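Local structure of reticulocyte binding protein (Streptococcus agalactiae COH1, 3FAW) at residues 316-325 / 340-348; 268-278 / 614-625. The protein probably hydrolyses alpha-1,6-glycosidic bonds of pullulan and related alpha-glucans as a secreted pullulanase anchored in the streptococcal cell wall. One frame throughout, in Å; residues are numbered along the deposited sequence.

Contact 1: residues 316-325 / 340-348; sequences LPVLSYFYVN and NNYNWGYDP. With CA (calcium ion), chain D.
The carboxamide of N341 pairs with both backbone polar groups of N325 as a second strand might: OD1 takes the N-H of N325 at 2.9 Å through an in-plane lone pair, while ND2 donates to N325 O at 3.0 Å. This pairing closes one end of the contact, which lies within a long, irregular beta-alpha loop of a TIM barrel, folded back on itself around the YNWGYDP sequence characteristic of type I pullulanases. At the other end F322 N donates to D347 O (2.8 Å) in the single bridge where Y321 meets P348. Between the two, N343 illustrates how one amide can organise a loop. With CG anti to the backbone N (chi1 -164°), its ND2 spends both hydrogens nearly in plane, on Y323 O across the contact and on the anti lone pair of D347 OD2. OD1 meanwhile receives G345 N from above its carbonyl plane, an Asx turn, and the amide is thereby fixed in rotation. G345 lays its CA over one face of the Y321 ring, 3.9 Å from the centroid, and P317 CG sits likewise over the Y346 ring, whose hydroxyl bonds to D389. Calcium is held by N340 O, Y342 O, D665 and four waters. One of these waters, 2.5 Å from the calcium, also donates to Y323 O, which therefore receives a second proton beside that of N343 ND2.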
loop_
_atom_site.group_PDB
_atom_site.type_symbol
_atom_site.label_atom_id
_atom_site.label_comp_id
_atom_site.label_asym_id
_atom_site.label_seq_id
_atom_site.Cartn_x
_atom_site.Cartn_y
_atom_site.Cartn_z
ATOM N N LEU A 316 -6.193 -3.828 3.314
ATOM C CA LEU A 316 -5.042 -3.312 4.054
ATOM C C LEU A 316 -4.133 -4.481 4.465
ATOM O O LEU A 316 -4.585 -5.630 4.486
ATOM C CB LEU A 316 -5.499 -2.479 5.269
ATOM C CG LEU A 316 -5.764 -0.996 4.950
ATOM C CD1 LEU A 316 -7.093 -0.819 4.207
ATOM C CD2 LEU A 316 -5.716 -0.119 6.203
ATOM N N PRO A 317 -2.850 -4.200 4.776
ATOM C CA PRO A 317 -1.833 -5.243 4.932
ATOM C C PRO A 317 -2.247 -6.502 5.713
ATOM O O PRO A 317 -2.441 -6.453 6.929
ATOM C CB PRO A 317 -0.696 -4.501 5.648
ATOM C CG PRO A 317 -0.789 -3.135 5.108
ATOM C CD PRO A 317 -2.271 -2.863 5.003
ATOM N N VAL A 318 -2.382 -7.616 4.996
ATOM C CA VAL A 318 -2.702 -8.909 5.601
ATOM C C VAL A 318 -1.436 -9.725 5.900
ATOM O O VAL A 318 -1.504 -10.742 6.592
ATOM C CB VAL A 318 -3.685 -9.742 4.718
ATOM C CG1 VAL A 318 -4.990 -8.981 4.501
ATOM C CG2 VAL A 318 -3.053 -10.118 3.386
ATOM N N LEU A 319 -0.287 -9.290 5.385
ATOM C CA LEU A 319 0.991 -9.922 5.747
ATOM C C LEU A 319 1.389 -9.549 7.175
ATOM O O LEU A 319 0.934 -8.535 7.707
ATOM C CB LEU A 319 2.091 -9.561 4.753
ATOM C CG LEU A 319 1.871 -10.223 3.383
ATOM C CD1 LEU A 319 2.392 -9.347 2.275
ATOM C CD2 LEU A 319 2.498 -11.615 3.315
ATOM N N SER A 320 2.232 -10.382 7.786
ATOM C CA SER A 320 2.547 -10.256 9.206
ATOM C C SER A 320 3.113 -8.886 9.545
ATOM O O SER A 320 4.065 -8.433 8.919
ATOM C CB SER A 320 3.544 -11.329 9.652
ATOM O OG SER A 320 3.911 -11.135 11.013
ATOM N N TYR A 321 2.496 -8.236 10.528
ATOM C CA TYR A 321 3.004 -6.978 11.081
ATOM C C TYR A 321 3.354 -7.149 12.556
ATOM O O TYR A 321 2.845 -8.051 13.225
ATOM C CB TYR A 321 2.016 -5.824 10.867
ATOM C CG TYR A 321 0.580 -6.077 11.287
ATOM C CD1 TYR A 321 0.150 -5.797 12.587
ATOM C CD2 TYR A 321 -0.359 -6.553 10.374
ATOM C CE1 TYR A 321 -1.172 -6.006 12.973
ATOM C CE2 TYR A 321 -1.690 -6.759 10.749
ATOM C CZ TYR A 321 -2.087 -6.485 12.049
ATOM O OH TYR A 321 -3.397 -6.685 12.426
ATOM N N PHE A 322 4.223 -6.268 13.046
ATOM C CA PHE A 322 4.970 -6.504 14.286
ATOM C C PHE A 322 4.218 -6.119 15.562
ATOM O O PHE A 322 4.084 -6.933 16.480
ATOM C CB PHE A 322 6.314 -5.758 14.220
ATOM C CG PHE A 322 7.261 -6.087 15.349
ATOM C CD1 PHE A 322 8.166 -7.134 15.229
ATOM C CD2 PHE A 322 7.257 -5.335 16.522
ATOM C CE1 PHE A 322 9.047 -7.437 16.267
ATOM C CE2 PHE A 322 8.134 -5.627 17.564
ATOM C CZ PHE A 322 9.030 -6.678 17.437
ATOM N N TYR A 323 3.742 -4.879 15.632
ATOM C CA TYR A 323 3.121 -4.370 16.860
ATOM C C TYR A 323 1.683 -4.868 17.004
ATOM O O TYR A 323 0.736 -4.217 16.555
ATOM C CB TYR A 323 3.170 -2.845 16.895
ATOM C CG TYR A 323 4.574 -2.288 16.907
ATOM C CD1 TYR A 323 5.079 -1.605 15.805
ATOM C CD2 TYR A 323 5.400 -2.443 18.019
ATOM C CE1 TYR A 323 6.366 -1.083 15.805
ATOM C CE2 TYR A 323 6.697 -1.923 18.029
ATOM C CZ TYR A 323 7.168 -1.247 16.915
ATOM O OH TYR A 323 8.442 -0.729 16.904
ATOM N N VAL A 324 1.538 -6.031 17.631
ATOM C CA VAL A 324 0.240 -6.687 17.774
ATOM C C VAL A 324 0.303 -7.854 18.770
ATOM O O VAL A 324 1.362 -8.454 18.977
ATOM C CB VAL A 324 -0.262 -7.231 16.411
ATOM C CG1 VAL A 324 0.561 -8.442 15.978
ATOM C CG2 VAL A 324 -1.747 -7.583 16.469
ATOM N N ASN A 325 -0.844 -8.152 19.377
ATOM C CA ASN A 325 -1.053 -9.372 20.150
ATOM C C ASN A 325 -2.182 -10.139 19.489
ATOM O O ASN A 325 -3.357 -9.793 19.639
ATOM C CB ASN A 325 -1.410 -9.068 21.610
ATOM C CG ASN A 325 -1.644 -10.333 22.441
ATOM O OD1 ASN A 325 -1.445 -11.456 21.971
ATOM N ND2 ASN A 325 -2.060 -10.146 23.686
ATOM N N ASN A 340 -4.057 0.990 21.281
ATOM C CA ASN A 340 -4.990 -0.097 21.012
ATOM C C ASN A 340 -4.287 -1.248 20.308
ATOM O O ASN A 340 -3.348 -1.032 19.543
ATOM C CB ASN A 340 -6.150 0.412 20.162
ATOM C CG ASN A 340 -7.047 1.365 20.927
ATOM O OD1 ASN A 340 -7.939 0.938 21.652
ATOM N ND2 ASN A 340 -6.809 2.663 20.771
ATOM N N ASN A 341 -4.749 -2.468 20.565
ATOM C CA ASN A 341 -4.225 -3.654 19.883
ATOM C C ASN A 341 -4.450 -3.561 18.371
ATOM O O ASN A 341 -3.746 -4.205 17.584
ATOM C CB ASN A 341 -4.881 -4.927 20.434
ATOM C CG ASN A 341 -4.173 -6.198 19.991
ATOM O OD1 ASN A 341 -2.854 -6.165 19.992
ATOM N ND2 ASN A 341 -4.808 -7.200 19.664
ATOM N N TYR A 342 -5.446 -2.766 17.984
ATOM C CA TYR A 342 -5.689 -2.419 16.587
ATOM C C TYR A 342 -4.426 -1.949 15.865
ATOM O O TYR A 342 -3.600 -1.244 16.439
ATOM C CB TYR A 342 -6.737 -1.307 16.505
ATOM C CG TYR A 342 -7.140 -0.991 15.092
ATOM C CD1 TYR A 342 -8.154 -1.701 14.471
ATOM C CD2 TYR A 342 -6.486 -0.002 14.362
ATOM C CE1 TYR A 342 -8.521 -1.427 13.176
ATOM C CE2 TYR A 342 -6.847 0.279 13.059
ATOM C CZ TYR A 342 -7.867 -0.439 12.472
ATOM O OH TYR A 342 -8.239 -0.176 11.177
ATOM N N ASN A 343 -4.299 -2.328 14.597
ATOM C CA ASN A 343 -3.173 -1.905 13.765
ATOM C C ASN A 343 -3.579 -2.003 12.301
ATOM O O ASN A 343 -4.107 -3.033 11.888
ATOM C CB ASN A 343 -1.962 -2.803 14.047
ATOM C CG ASN A 343 -0.648 -2.226 13.536
ATOM O OD1 ASN A 343 -0.612 -1.411 12.612
ATOM N ND2 ASN A 343 0.450 -2.663 14.143
ATOM N N TRP A 344 -3.348 -0.939 11.526
ATOM C CA TRP A 344 -3.585 -0.980 10.076
ATOM C C TRP A 344 -2.723 -2.056 9.428
ATOM O O TRP A 344 -3.182 -2.763 8.531
ATOM C CB TRP A 344 -3.283 0.363 9.392
ATOM C CG TRP A 344 -4.358 1.402 9.486
ATOM C CD1 TRP A 344 -5.688 1.202 9.736
ATOM C CD2 TRP A 344 -4.198 2.814 9.281
ATOM N NE1 TRP A 344 -6.355 2.401 9.730
ATOM C CE2 TRP A 344 -5.467 3.407 9.455
ATOM C CE3 TRP A 344 -3.102 3.636 8.987
ATOM C CZ2 TRP A 344 -5.674 4.783 9.335
ATOM C CZ3 TRP A 344 -3.307 5.008 8.874
ATOM C CH2 TRP A 344 -4.585 5.566 9.050
ATOM N N GLY A 345 -1.472 -2.150 9.875
ATOM C CA GLY A 345 -0.540 -3.173 9.406
ATOM C C GLY A 345 0.705 -2.668 8.694
ATOM O O GLY A 345 1.396 -3.452 8.041
ATOM N N TYR A 346 1.024 -1.382 8.848
ATOM C CA TYR A 346 2.187 -0.788 8.182
ATOM C C TYR A 346 3.441 -0.854 9.061
ATOM O O TYR A 346 4.243 0.079 9.088
ATOM C CB TYR A 346 1.871 0.647 7.733
ATOM C CG TYR A 346 0.729 0.688 6.746
ATOM C CD1 TYR A 346 0.913 0.285 5.427
ATOM C CD2 TYR A 346 -0.546 1.087 7.137
ATOM C CE1 TYR A 346 -0.134 0.298 4.521
ATOM C CE2 TYR A 346 -1.602 1.102 6.236
ATOM C CZ TYR A 346 -1.388 0.709 4.933
ATOM O OH TYR A 346 -2.434 0.718 4.045
ATOM N N ASP A 347 3.602 -1.986 9.754
ATOM C CA ASP A 347 4.802 -2.306 10.531
ATOM C C ASP A 347 5.280 -3.711 10.133
ATOM O O ASP A 347 5.178 -4.654 10.923
ATOM C CB ASP A 347 4.486 -2.261 12.028
ATOM C CG ASP A 347 3.849 -0.951 12.454
ATOM O OD1 ASP A 347 4.420 0.115 12.152
ATOM O OD2 ASP A 347 2.777 -0.989 13.094
ATOM N N PRO A 348 5.795 -3.859 8.900
ATOM C CA PRO A 348 6.046 -5.183 8.323
ATOM C C PRO A 348 7.051 -6.072 9.064
ATOM O O PRO A 348 8.173 -5.646 9.371
ATOM C CB PRO A 348 6.557 -4.849 6.919
ATOM C CG PRO A 348 5.975 -3.521 6.638
ATOM C CD PRO A 348 6.144 -2.808 7.928
HETATM CA CA CA D . -1.813 -0.529 17.731
HETATM O O HOH W 1 -4.338 -4.988 8.096
HETATM O O HOH W 2 2.483 -5.998 7.015
HETATM O O HOH W 3 -5.721 -4.862 13.484
HETATM O O HOH W 4 -1.360 -2.952 17.640
HETATM O O HOH W 5 -0.704 -0.632 20.195
HETATM O O HOH W 6 0.711 -0.643 17.330
HETATM O O HOH W 7 -1.632 0.657 15.637
#

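Contact 2: residues 268-278 / 614-625; sequences AVIYEAHVRDF and TAFIHSGQEYGR
Y271 lays one face of its ring against the backbone N of S619 and ends in a hydroxyl met by two polar groups. Y271 OH donates to the syn lone pair of E622 OE2 at 2.8 Å; S619 OG lies 2.8 Å from Y271 OH, close enough for a hydrogen bond, though its proton may go elsewhere. In E622 a bend at chi2 (-89°) turns the carboxylate back to place OE1 on G620 N and OE2 on Y271 OH, with Y304 a further partner for OE2; one carboxylate thus pins both the ring and the turn from H618 to Q621. The setting is the closure of a (beta/alpha)8 barrel, where first strand 269-273 and last strand 614-618 run parallel, joined by bonds such as I270 N to A615 O (2.9 Å). Beside Y271, E272 points to the other side of the sheet, in company with I270, F616 and H618. Its CB touches F616 CZ at 3.5 Å and its carboxylate carbon lies at that ring's edge, while OE2 bonds to H573. Past the strands, R625 NH2 forms a salt bridge with D277 OD2 (3.1 Å), in the guanidinium plane but 62° out of the carboxylate plane. Around this seam, Y271 packs on L305 and L308 of helix 302-308, V269 and A615 meet R701 of helix 685-703, and I270, E272 and F616 lean on Q314 of strand 312-315.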
loop_
_atom_site.group_PDB
_atom_site.type_symbol
_atom_site.label_atom_id
_atom_site.label_comp_id
_atom_site.label_asym_id
_atom_site.label_seq_id
_atom_site.Cartn_x
_atom_site.Cartn_y
_atom_site.Cartn_z
ATOM N N ALA A 268 -11.351 -0.848 -13.663
ATOM C CA ALA A 268 -11.364 -1.187 -12.240
ATOM C C ALA A 268 -12.103 -0.146 -11.396
ATOM O O ALA A 268 -11.925 1.062 -11.580
ATOM C CB ALA A 268 -9.938 -1.366 -11.720
ATOM N N VAL A 269 -12.939 -0.634 -10.483
ATOM C CA VAL A 269 -13.538 0.194 -9.438
ATOM C C VAL A 269 -13.139 -0.420 -8.099
ATOM O O VAL A 269 -13.711 -1.420 -7.671
ATOM C CB VAL A 269 -15.068 0.269 -9.577
ATOM C CG1 VAL A 269 -15.663 1.163 -8.499
ATOM C CG2 VAL A 269 -15.443 0.773 -10.967
ATOM N N ILE A 270 -12.143 0.185 -7.454
ATOM C CA ILE A 270 -11.474 -0.418 -6.298
ATOM C C ILE A 270 -12.104 0.052 -4.988
ATOM O O ILE A 270 -12.411 1.235 -4.822
ATOM C CB ILE A 270 -9.949 -0.097 -6.310
ATOM C CG1 ILE A 270 -9.298 -0.673 -7.573
ATOM C CG2 ILE A 270 -9.253 -0.635 -5.056
ATOM C CD1 ILE A 270 -7.831 -0.279 -7.759
ATOM N N TYR A 271 -12.284 -0.890 -4.065
ATOM C CA TYR A 271 -12.892 -0.638 -2.761
ATOM C C TYR A 271 -11.884 -0.997 -1.666
ATOM O O TYR A 271 -11.513 -2.165 -1.531
ATOM C CB TYR A 271 -14.164 -1.482 -2.627
ATOM C CG TYR A 271 -14.986 -1.226 -1.382
ATOM C CD1 TYR A 271 -15.904 -0.179 -1.332
ATOM C CD2 TYR A 271 -14.862 -2.047 -0.260
ATOM C CE1 TYR A 271 -16.669 0.052 -0.188
ATOM C CE2 TYR A 271 -15.613 -1.823 0.884
ATOM C CZ TYR A 271 -16.519 -0.777 0.915
ATOM O OH TYR A 271 -17.263 -0.559 2.051
ATOM N N GLU A 272 -11.441 0.003 -0.896
ATOM C CA GLU A 272 -10.392 -0.193 0.118
ATOM C C GLU A 272 -10.943 -0.470 1.520
ATOM O O GLU A 272 -11.494 0.427 2.161
ATOM C CB GLU A 272 -9.455 1.020 0.169
ATOM C CG GLU A 272 -8.206 0.804 1.047
ATOM C CD GLU A 272 -7.557 2.099 1.512
ATOM O OE1 GLU A 272 -8.276 3.095 1.729
ATOM O OE2 GLU A 272 -6.319 2.120 1.675
ATOM N N ALA A 273 -10.749 -1.701 1.997
ATOM C CA ALA A 273 -11.214 -2.125 3.325
ATOM C C ALA A 273 -10.118 -2.776 4.182
ATOM O O ALA A 273 -9.216 -3.449 3.674
ATOM C CB ALA A 273 -12.394 -3.087 3.178
ATOM N N HIS A 274 -10.217 -2.557 5.491
ATOM C CA HIS A 274 -9.413 -3.244 6.501
ATOM C C HIS A 274 -10.246 -4.422 7.045
ATOM O O HIS A 274 -11.439 -4.270 7.321
ATOM C CB HIS A 274 -9.088 -2.246 7.614
ATOM C CG HIS A 274 -8.087 -2.726 8.615
ATOM N ND1 HIS A 274 -8.408 -3.601 9.632
ATOM C CD2 HIS A 274 -6.784 -2.407 8.792
ATOM C CE1 HIS A 274 -7.338 -3.819 10.375
ATOM N NE2 HIS A 274 -6.339 -3.106 9.888
ATOM N N VAL A 275 -9.618 -5.590 7.184
ATOM C CA VAL A 275 -10.330 -6.834 7.531
ATOM C C VAL A 275 -11.014 -6.782 8.901
ATOM O O VAL A 275 -12.100 -7.343 9.083
ATOM C CB VAL A 275 -9.384 -8.060 7.474
ATOM C CG1 VAL A 275 -10.093 -9.322 7.964
ATOM C CG2 VAL A 275 -8.867 -8.260 6.057
ATOM N N ARG A 276 -10.370 -6.117 9.856
ATOM C CA ARG A 276 -10.963 -5.858 11.168
ATOM C C ARG A 276 -12.165 -4.913 11.056
ATOM O O ARG A 276 -13.273 -5.254 11.483
ATOM C CB ARG A 276 -9.916 -5.256 12.112
ATOM C CG ARG A 276 -10.412 -4.952 13.525
ATOM C CD ARG A 276 -10.700 -6.223 14.290
ATOM N NE ARG A 276 -11.014 -5.960 15.694
ATOM C CZ ARG A 276 -11.159 -6.895 16.631
ATOM N NH1 ARG A 276 -11.014 -8.185 16.341
ATOM N NH2 ARG A 276 -11.445 -6.536 17.871
ATOM N N ASP A 277 -11.929 -3.734 10.476
ATOM C CA ASP A 277 -12.955 -2.684 10.356
ATOM C C ASP A 277 -14.284 -3.205 9.828
ATOM O O ASP A 277 -15.350 -2.849 10.336
ATOM C CB ASP A 277 -12.497 -1.575 9.392
ATOM C CG ASP A 277 -11.296 -0.793 9.899
ATOM O OD1 ASP A 277 -10.813 -1.055 11.022
ATOM O OD2 ASP A 277 -10.831 0.091 9.146
ATOM N N PHE A 278 -14.207 -4.031 8.791
ATOM C CA PHE A 278 -15.370 -4.384 7.987
ATOM C C PHE A 278 -16.393 -5.253 8.724
ATOM O O PHE A 278 -17.535 -5.352 8.277
ATOM C CB PHE A 278 -14.918 -5.082 6.696
ATOM C CG PHE A 278 -15.965 -5.116 5.605
ATOM C CD1 PHE A 278 -16.611 -3.954 5.196
ATOM C CD2 PHE A 278 -16.276 -6.309 4.960
ATOM C CE1 PHE A 278 -17.560 -3.982 4.184
ATOM C CE2 PHE A 278 -17.222 -6.344 3.945
ATOM C CZ PHE A 278 -17.863 -5.175 3.554
ATOM N N THR A 614 -8.717 5.115 -13.367
ATOM C CA THR A 614 -9.137 4.081 -12.414
ATOM C C THR A 614 -9.838 4.722 -11.212
ATOM O O THR A 614 -9.277 5.606 -10.559
ATOM C CB THR A 614 -7.931 3.243 -11.932
ATOM O OG1 THR A 614 -7.374 2.522 -13.039
ATOM C CG2 THR A 614 -8.346 2.245 -10.845
ATOM N N ALA A 615 -11.061 4.271 -10.929
ATOM C CA ALA A 615 -11.862 4.820 -9.837
ATOM C C ALA A 615 -11.556 4.096 -8.528
ATOM O O ALA A 615 -11.514 2.868 -8.487
ATOM C CB ALA A 615 -13.349 4.725 -10.164
ATOM N N PHE A 616 -11.345 4.873 -7.468
ATOM C CA PHE A 616 -10.998 4.351 -6.144
ATOM C C PHE A 616 -11.991 4.870 -5.102
ATOM O O PHE A 616 -12.246 6.070 -5.036
ATOM C CB PHE A 616 -9.579 4.798 -5.783
ATOM C CG PHE A 616 -9.066 4.252 -4.477
ATOM C CD1 PHE A 616 -8.384 3.043 -4.435
ATOM C CD2 PHE A 616 -9.230 4.966 -3.295
ATOM C CE1 PHE A 616 -7.891 2.549 -3.240
ATOM C CE2 PHE A 616 -8.748 4.474 -2.095
ATOM C CZ PHE A 616 -8.071 3.265 -2.069
ATOM N N ILE A 617 -12.534 3.960 -4.293
ATOM C CA ILE A 617 -13.484 4.302 -3.238
ATOM C C ILE A 617 -12.991 3.761 -1.895
ATOM O O ILE A 617 -12.646 2.586 -1.782
ATOM C CB ILE A 617 -14.892 3.717 -3.537
ATOM C CG1 ILE A 617 -15.461 4.297 -4.839
ATOM C CG2 ILE A 617 -15.850 3.975 -2.377
ATOM C CD1 ILE A 617 -15.751 5.792 -4.796
ATOM N N HIS A 618 -12.948 4.625 -0.884
ATOM C CA HIS A 618 -12.619 4.207 0.482
ATOM C C HIS A 618 -13.822 3.515 1.117
ATOM O O HIS A 618 -14.946 3.989 0.984
ATOM C CB HIS A 618 -12.210 5.424 1.320
ATOM C CG HIS A 618 -11.950 5.116 2.766
ATOM N ND1 HIS A 618 -12.466 5.648 3.897
ATOM C CD2 HIS A 618 -11.044 4.162 3.174
ATOM C CE1 HIS A 618 -11.873 5.009 4.958
ATOM N NE2 HIS A 618 -11.021 4.115 4.494
ATOM N N SER A 619 -13.597 2.402 1.811
ATOM C CA SER A 619 -14.695 1.717 2.492
ATOM C C SER A 619 -15.383 2.679 3.450
ATOM O O SER A 619 -14.736 3.266 4.319
ATOM C CB SER A 619 -14.205 0.483 3.248
ATOM O OG SER A 619 -15.264 -0.160 3.930
ATOM N N GLY A 620 -16.689 2.850 3.263
ATOM C CA GLY A 620 -17.474 3.789 4.054
ATOM C C GLY A 620 -17.726 5.115 3.356
ATOM O O GLY A 620 -18.590 5.889 3.777
ATOM N N GLN A 621 -16.962 5.388 2.298
ATOM C CA GLN A 621 -17.166 6.585 1.481
ATOM C C GLN A 621 -18.557 6.563 0.844
ATOM O O GLN A 621 -19.139 7.615 0.580
ATOM C CB GLN A 621 -16.077 6.685 0.404
ATOM C CG GLN A 621 -16.035 8.002 -0.376
ATOM C CD GLN A 621 -14.941 8.007 -1.436
ATOM O OE1 GLN A 621 -13.859 7.455 -1.231
ATOM N NE2 GLN A 621 -15.224 8.625 -2.581
ATOM N N GLU A 622 -19.080 5.362 0.607
ATOM C CA GLU A 622 -20.417 5.192 0.031
ATOM C C GLU A 622 -21.566 5.633 0.948
ATOM O O GLU A 622 -22.618 6.003 0.447
ATOM C CB GLU A 622 -20.644 3.742 -0.447
ATOM C CG GLU A 622 -20.871 2.689 0.648
ATOM C CD GLU A 622 -19.586 2.059 1.168
ATOM O OE1 GLU A 622 -18.520 2.722 1.147
ATOM O OE2 GLU A 622 -19.649 0.891 1.610
ATOM N N TYR A 623 -21.375 5.596 2.270
ATOM C CA TYR A 623 -22.440 5.978 3.211
ATOM C C TYR A 623 -22.144 7.223 4.056
ATOM O O TYR A 623 -23.050 7.750 4.695
ATOM C CB TYR A 623 -22.850 4.786 4.112
ATOM C CG TYR A 623 -21.915 4.461 5.266
ATOM C CD1 TYR A 623 -21.982 5.163 6.468
ATOM C CD2 TYR A 623 -20.984 3.431 5.166
ATOM C CE1 TYR A 623 -21.137 4.865 7.524
ATOM C CE2 TYR A 623 -20.132 3.124 6.224
ATOM C CZ TYR A 623 -20.209 3.843 7.394
ATOM O OH TYR A 623 -19.357 3.536 8.436
ATOM N N GLY A 624 -20.900 7.697 4.061
ATOM C CA GLY A 624 -20.525 8.867 4.867
ATOM C C GLY A 624 -19.913 8.499 6.210
ATOM O O GLY A 624 -20.254 9.074 7.248
ATOM N N ARG A 625 -18.983 7.551 6.166
ATOM C CA ARG A 625 -18.266 7.060 7.339
ATOM C C ARG A 625 -17.587 8.187 8.125
ATOM O O ARG A 625 -17.027 9.121 7.541
ATOM C CB ARG A 625 -17.225 6.031 6.881
ATOM C CG ARG A 625 -16.374 5.405 7.968
ATOM C CD ARG A 625 -15.474 4.343 7.356
ATOM N NE ARG A 625 -14.459 3.874 8.288
ATOM C CZ ARG A 625 -13.641 2.847 8.067
ATOM N NH1 ARG A 625 -13.697 2.163 6.933
ATOM N NH2 ARG A 625 -12.756 2.505 8.995
HETATM O O HOH W 8 -10.305 1.275 4.655
HETATM O O HOH W 9 -11.639 -0.174 6.415
#

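In the fold
Contact 2 closes the barrel wall and contact 1 shapes the loop that follows the second strand; their centres lie 19 Å apart, yet the two meet directly. The carboxylate of D277 joins them: OD1 lies 2.7 Å from Y342 OH, a probable hydrogen bond, while its other oxygen serves R625. H274 NE2 makes a second probable bond, 3.0 Å to N343 O, and L316 is backbone-bonded to A273. The calcium-binding carbonyl of Y342 thus belongs to a residue whose hydroxyl probably bonds to the loop following the first barrel strand. Contact 1 and the H274, D277 and R625 part of contact 2 lie beyond the C-terminal ends of the strands, the side that carries the active site in alpha-amylase-family enzymes.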